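Local coordinates for protein galactan 1,3-beta-galactosidase (Phanerochaete chrysosporium, PDB 7BYS) that probably cleaves beta-1,3-linked galactans from the non-reducing end as a family 43 glycoside hydrolase, with a calcium-containing carbohydrate-binding module attached, at residues Ile191-Ala202 with Lys214-Trp225. Residues are numbered along the deposited sequence; the frame is centred on the assembly and turned at random. Where two conformers were deposited one is given.
Sequences IVKHNGEYFLIA and KWFSASSLAGPW
Leu-221 lies over the ring of Tyr-198, its CG 3.9 Å from the ring centroid and 11° off the normal, a CH-pi contact in which the two side chains cross at about a right angle. With CG beside its backbone N (chi1 -56°), the tyrosine also brings its CE2 edge to Ser-219 O, 3.5 Å away. Its hydroxyl is hydrogen-bonded to Asp-143. CD2 of Leu-221 reaches on to Ile-191 CD1 at 3.6 Å, and Ile-191 CD1 also touches Trp-225 CH2 obliquely. The indole's CZ3 abuts Leu-200 CB (3.7 Å), while Ala-218 CB sits over the centre of one indole face. Trp-225 NE1 donates to Leu-221 O from above the carbonyl plane, tying the indole to the Ser-220 to Gly-223 type I turn. On the same face of the sheet, Leu-200 and Phe-216 run side by side, Leu-200 CD2 lying 3.7 Å from Phe-216 CD1. Leu-200 O is at the phenyl edge. Strands 197-202 and 214-218 are the antiparallel arms of a beta hairpin within one blade of the five-bladed beta-propeller characteristic of family 43. Six backbone hydrogen bonds join them, two in each of the pairs Tyr-198/Ala-218, Leu-200/Phe-216 and Ala-202/Lys-214. The side chain of Ala-202 is about 8 Å from those of Asp-137 and of Gln-242, residues that bind galactose when the sugar is present; none is bound here. On the other sheet face, Ser-217 CB lies over the Phe-199 ring, offset toward its rim. Trp-215 points the same way alongside Phe-199, their planes inclined at 38°, and Phe-277 packs edge-to-face with Phe-199. Ile-201 crosses Trp-215, placing CD1 3.6 Å from the tryptophan CB.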
loop_
_atom_site.group_PDB
_atom_site.type_symbol
_atom_site.label_atom_id
_atom_site.label_comp_id
_atom_site.label_asym_id
_atom_site.label_seq_id
_atom_site.Cartn_x
_atom_site.Cartn_y
_atom_site.Cartn_z
ATOM N N ILE A 191 -10.454 -2.968 -9.132
ATOM C CA ILE A 191 -10.632 -2.726 -10.562
ATOM C C ILE A 191 -10.626 -1.231 -10.834
ATOM O O ILE A 191 -11.246 -0.446 -10.107
ATOM C CB ILE A 191 -11.895 -3.389 -11.160
ATOM C CG1 ILE A 191 -11.680 -4.905 -11.278
ATOM C CG2 ILE A 191 -12.279 -2.739 -12.515
ATOM C CD1 ILE A 191 -12.945 -5.701 -11.636
ATOM N N VAL A 192 -9.908 -0.845 -11.883
ATOM C CA VAL A 192 -9.924 0.520 -12.372
ATOM C C VAL A 192 -10.181 0.484 -13.873
ATOM O O VAL A 192 -9.671 -0.393 -14.584
ATOM C CB VAL A 192 -8.613 1.254 -12.006
ATOM C CG1 VAL A 192 -7.421 0.606 -12.680
ATOM C CG2 VAL A 192 -8.714 2.735 -12.352
ATOM N N LYS A 193 -10.998 1.418 -14.352
ATOM C CA LYS A 193 -11.225 1.512 -15.781
ATOM C C LYS A 193 -10.135 2.334 -16.442
ATOM O O LYS A 193 -9.544 3.241 -15.843
ATOM C CB LYS A 193 -12.568 2.158 -16.082
ATOM C CG LYS A 193 -13.719 1.285 -15.720
ATOM C CD LYS A 193 -15.015 1.855 -16.282
ATOM C CE LYS A 193 -15.265 1.363 -17.697
ATOM N NZ LYS A 193 -16.694 1.521 -18.094
ATOM N N HIS A 194 -9.873 2.007 -17.698
ATOM C CA HIS A 194 -8.911 2.749 -18.498
ATOM C C HIS A 194 -9.361 2.631 -19.941
ATOM O O HIS A 194 -9.395 1.523 -20.480
ATOM C CB HIS A 194 -7.513 2.162 -18.323
ATOM C CG HIS A 194 -6.510 2.685 -19.298
ATOM N ND1 HIS A 194 -5.895 3.909 -19.147
ATOM C CD2 HIS A 194 -6.008 2.148 -20.436
ATOM C CE1 HIS A 194 -5.062 4.107 -20.156
ATOM N NE2 HIS A 194 -5.112 3.053 -20.951
ATOM N N ASN A 195 -9.724 3.768 -20.541
ATOM C CA ASN A 195 -10.171 3.836 -21.934
ATOM C C ASN A 195 -11.272 2.815 -22.226
ATOM O O ASN A 195 -11.249 2.112 -23.237
ATOM C CB ASN A 195 -8.995 3.682 -22.903
ATOM C CG ASN A 195 -8.034 4.851 -22.843
ATOM O OD1 ASN A 195 -8.414 5.965 -22.477
ATOM N ND2 ASN A 195 -6.783 4.605 -23.209
ATOM N N GLY A 196 -12.242 2.729 -21.317
ATOM C CA GLY A 196 -13.379 1.851 -21.485
ATOM C C GLY A 196 -13.138 0.395 -21.147
ATOM O O GLY A 196 -14.100 -0.387 -21.138
ATOM N N GLU A 197 -11.898 0.009 -20.865
ATOM C CA GLU A 197 -11.518 -1.356 -20.531
ATOM C C GLU A 197 -11.371 -1.469 -19.018
ATOM O O GLU A 197 -11.045 -0.490 -18.336
ATOM C CB GLU A 197 -10.187 -1.681 -21.217
ATOM C CG GLU A 197 -9.669 -3.089 -21.015
ATOM C CD GLU A 197 -10.137 -4.049 -22.093
ATOM O OE1 GLU A 197 -9.546 -5.152 -22.189
ATOM O OE2 GLU A 197 -11.090 -3.705 -22.835
ATOM N N TYR A 198 -11.617 -2.665 -18.492
ATOM C CA TYR A 198 -11.547 -2.919 -17.056
ATOM C C TYR A 198 -10.219 -3.586 -16.720
ATOM O O TYR A 198 -9.827 -4.564 -17.367
ATOM C CB TYR A 198 -12.688 -3.830 -16.598
ATOM C CG TYR A 198 -14.061 -3.320 -16.941
ATOM C CD1 TYR A 198 -14.751 -2.486 -16.067
ATOM C CD2 TYR A 198 -14.674 -3.671 -18.138
ATOM C CE1 TYR A 198 -16.015 -2.010 -16.380
ATOM C CE2 TYR A 198 -15.943 -3.198 -18.455
ATOM C CZ TYR A 198 -16.602 -2.376 -17.574
ATOM O OH TYR A 198 -17.863 -1.913 -17.901
ATOM N N PHE A 199 -9.535 -3.069 -15.702
ATOM C CA PHE A 199 -8.253 -3.611 -15.273
ATOM C C PHE A 199 -8.369 -4.070 -13.829
ATOM O O PHE A 199 -8.645 -3.257 -12.938
ATOM C CB PHE A 199 -7.141 -2.572 -15.433
ATOM C CG PHE A 199 -6.738 -2.362 -16.850
ATOM C CD1 PHE A 199 -7.488 -1.542 -17.673
ATOM C CD2 PHE A 199 -5.636 -3.006 -17.365
ATOM C CE1 PHE A 199 -7.130 -1.361 -19.011
ATOM C CE2 PHE A 199 -5.273 -2.832 -18.702
ATOM C CZ PHE A 199 -6.025 -2.004 -19.515
ATOM N N LEU A 200 -8.150 -5.363 -13.612
ATOM C CA LEU A 200 -8.162 -5.974 -12.292
ATOM C C LEU A 200 -6.724 -6.099 -11.812
ATOM O O LEU A 200 -5.862 -6.595 -12.549
ATOM C CB LEU A 200 -8.805 -7.365 -12.380
ATOM C CG LEU A 200 -8.689 -8.283 -11.162
ATOM C CD1 LEU A 200 -9.501 -7.748 -9.993
ATOM C CD2 LEU A 200 -9.121 -9.699 -11.485
ATOM N N ILE A 201 -6.458 -5.613 -10.603
ATOM C CA ILE A 201 -5.186 -5.795 -9.914
ATOM C C ILE A 201 -5.452 -6.681 -8.711
ATOM O O ILE A 201 -6.444 -6.476 -8.006
ATOM C CB ILE A 201 -4.638 -4.442 -9.430
ATOM C CG1 ILE A 201 -4.678 -3.397 -10.547
ATOM C CG2 ILE A 201 -3.239 -4.622 -8.850
ATOM C CD1 ILE A 201 -3.826 -3.742 -11.716
ATOM N N ALA A 202 -4.565 -7.643 -8.458
ATOM C CA ALA A 202 -4.781 -8.568 -7.350
ATOM C C ALA A 202 -3.453 -9.183 -6.937
ATOM O O ALA A 202 -2.500 -9.231 -7.715
ATOM C CB ALA A 202 -5.777 -9.669 -7.741
ATOM N N LYS A 214 -0.536 -8.852 -9.664
ATOM C CA LYS A 214 -0.802 -9.103 -11.074
ATOM C C LYS A 214 -1.918 -8.200 -11.590
ATOM O O LYS A 214 -2.781 -7.746 -10.833
ATOM C CB LYS A 214 -1.238 -10.558 -11.325
ATOM C CG LYS A 214 -0.336 -11.611 -10.715
ATOM C CD LYS A 214 1.004 -11.691 -11.424
ATOM C CE LYS A 214 1.858 -12.803 -10.832
ATOM N NZ LYS A 214 3.203 -12.848 -11.480
ATOM N N TRP A 215 -1.909 -7.980 -12.907
ATOM C CA TRP A 215 -2.987 -7.289 -13.602
ATOM C C TRP A 215 -3.615 -8.201 -14.652
ATOM O O TRP A 215 -2.950 -9.088 -15.208
ATOM C CB TRP A 215 -2.517 -5.959 -14.234
ATOM C CG TRP A 215 -1.642 -6.083 -15.438
ATOM C CD1 TRP A 215 -0.271 -6.141 -15.469
ATOM C CD2 TRP A 215 -2.076 -6.129 -16.801
ATOM N NE1 TRP A 215 0.165 -6.231 -16.772
ATOM C CE2 TRP A 215 -0.923 -6.231 -17.607
ATOM C CE3 TRP A 215 -3.331 -6.111 -17.419
ATOM C CZ2 TRP A 215 -0.987 -6.306 -18.999
ATOM C CZ3 TRP A 215 -3.394 -6.182 -18.798
ATOM C CH2 TRP A 215 -2.226 -6.278 -19.575
ATOM N N PHE A 216 -4.907 -7.957 -14.908
ATOM C CA PHE A 216 -5.728 -8.654 -15.896
ATOM C C PHE A 216 -6.622 -7.596 -16.526
ATOM O O PHE A 216 -6.995 -6.632 -15.858
ATOM C CB PHE A 216 -6.675 -9.675 -15.233
ATOM C CG PHE A 216 -6.037 -10.525 -14.155
ATOM C CD1 PHE A 216 -5.740 -9.998 -12.907
ATOM C CD2 PHE A 216 -5.802 -11.876 -14.374
ATOM C CE1 PHE A 216 -5.175 -10.796 -11.915
ATOM C CE2 PHE A 216 -5.242 -12.683 -13.372
ATOM C CZ PHE A 216 -4.929 -12.136 -12.151
ATOM N N SER A 217 -6.982 -7.755 -17.797
ATOM C CA SER A 217 -7.909 -6.805 -18.404
ATOM C C SER A 217 -9.008 -7.542 -19.155
ATOM O O SER A 217 -8.849 -8.695 -19.573
ATOM C CB SER A 217 -7.235 -5.827 -19.372
ATOM O OG SER A 217 -6.586 -6.518 -20.416
ATOM N N ALA A 218 -10.133 -6.847 -19.317
ATOM C CA ALA A 218 -11.276 -7.381 -20.046
ATOM C C ALA A 218 -12.093 -6.214 -20.574
ATOM O O ALA A 218 -12.044 -5.111 -20.028
ATOM C CB ALA A 218 -12.138 -8.250 -19.123
ATOM N N SER A 219 -12.849 -6.461 -21.644
ATOM C CA SER A 219 -13.792 -5.462 -22.149
ATOM C C SER A 219 -15.143 -5.520 -21.450
ATOM O O SER A 219 -15.970 -4.620 -21.639
ATOM C CB SER A 219 -13.986 -5.614 -23.661
ATOM O OG SER A 219 -14.657 -6.821 -23.965
ATOM N N SER A 220 -15.379 -6.546 -20.644
ATOM C CA SER A 220 -16.590 -6.682 -19.855
ATOM C C SER A 220 -16.205 -7.325 -18.530
ATOM O O SER A 220 -15.247 -8.096 -18.462
ATOM C CB SER A 220 -17.634 -7.546 -20.593
ATOM O OG SER A 220 -18.449 -8.269 -19.687
ATOM N N LEU A 221 -16.946 -7.002 -17.472
ATOM C CA LEU A 221 -16.654 -7.626 -16.187
ATOM C C LEU A 221 -16.860 -9.132 -16.216
ATOM O O LEU A 221 -16.275 -9.843 -15.391
ATOM C CB LEU A 221 -17.464 -6.971 -15.076
ATOM C CG LEU A 221 -16.900 -5.562 -14.908
ATOM C CD1 LEU A 221 -17.920 -4.639 -14.315
ATOM C CD2 LEU A 221 -15.618 -5.598 -14.074
ATOM N N ALA A 222 -17.661 -9.633 -17.155
ATOM C CA ALA A 222 -17.860 -11.069 -17.314
ATOM C C ALA A 222 -16.665 -11.766 -17.943
ATOM O O ALA A 222 -16.655 -13.003 -18.007
ATOM C CB ALA A 222 -19.098 -11.336 -18.178
ATOM N N GLY A 223 -15.662 -11.017 -18.394
ATOM C CA GLY A 223 -14.564 -11.587 -19.133
ATOM C C GLY A 223 -14.847 -11.597 -20.622
ATOM O O GLY A 223 -15.844 -11.039 -21.088
ATOM N N PRO A 224 -13.972 -12.241 -21.403
ATOM C CA PRO A 224 -12.816 -12.989 -20.903
ATOM C C PRO A 224 -11.697 -12.087 -20.400
ATOM O O PRO A 224 -11.386 -11.057 -20.999
ATOM C CB PRO A 224 -12.357 -13.789 -22.129
ATOM C CG PRO A 224 -12.796 -12.985 -23.278
ATOM C CD PRO A 224 -14.086 -12.319 -22.870
ATOM N N TRP A 225 -11.114 -12.488 -19.281
ATOM C CA TRP A 225 -10.010 -11.749 -18.694
ATOM C C TRP A 225 -8.686 -12.271 -19.234
ATOM O O TRP A 225 -8.492 -13.483 -19.380
ATOM C CB TRP A 225 -10.040 -11.905 -17.178
ATOM C CG TRP A 225 -11.178 -11.179 -16.532
ATOM C CD1 TRP A 225 -12.419 -11.681 -16.233
ATOM C CD2 TRP A 225 -11.181 -9.813 -16.111
ATOM N NE1 TRP A 225 -13.195 -10.702 -15.651
ATOM C CE2 TRP A 225 -12.454 -9.551 -15.560
ATOM C CE3 TRP A 225 -10.231 -8.786 -16.140
ATOM C CZ2 TRP A 225 -12.803 -8.304 -15.052
ATOM C CZ3 TRP A 225 -10.585 -7.545 -15.639
ATOM C CH2 TRP A 225 -11.858 -7.322 -15.089
HETATM O O HOH W 1 -14.940 -2.141 -22.722
HETATM O O HOH W 2 -7.558 -7.957 -22.401
HETATM O O HOH W 3 -19.131 -5.096 -17.896
#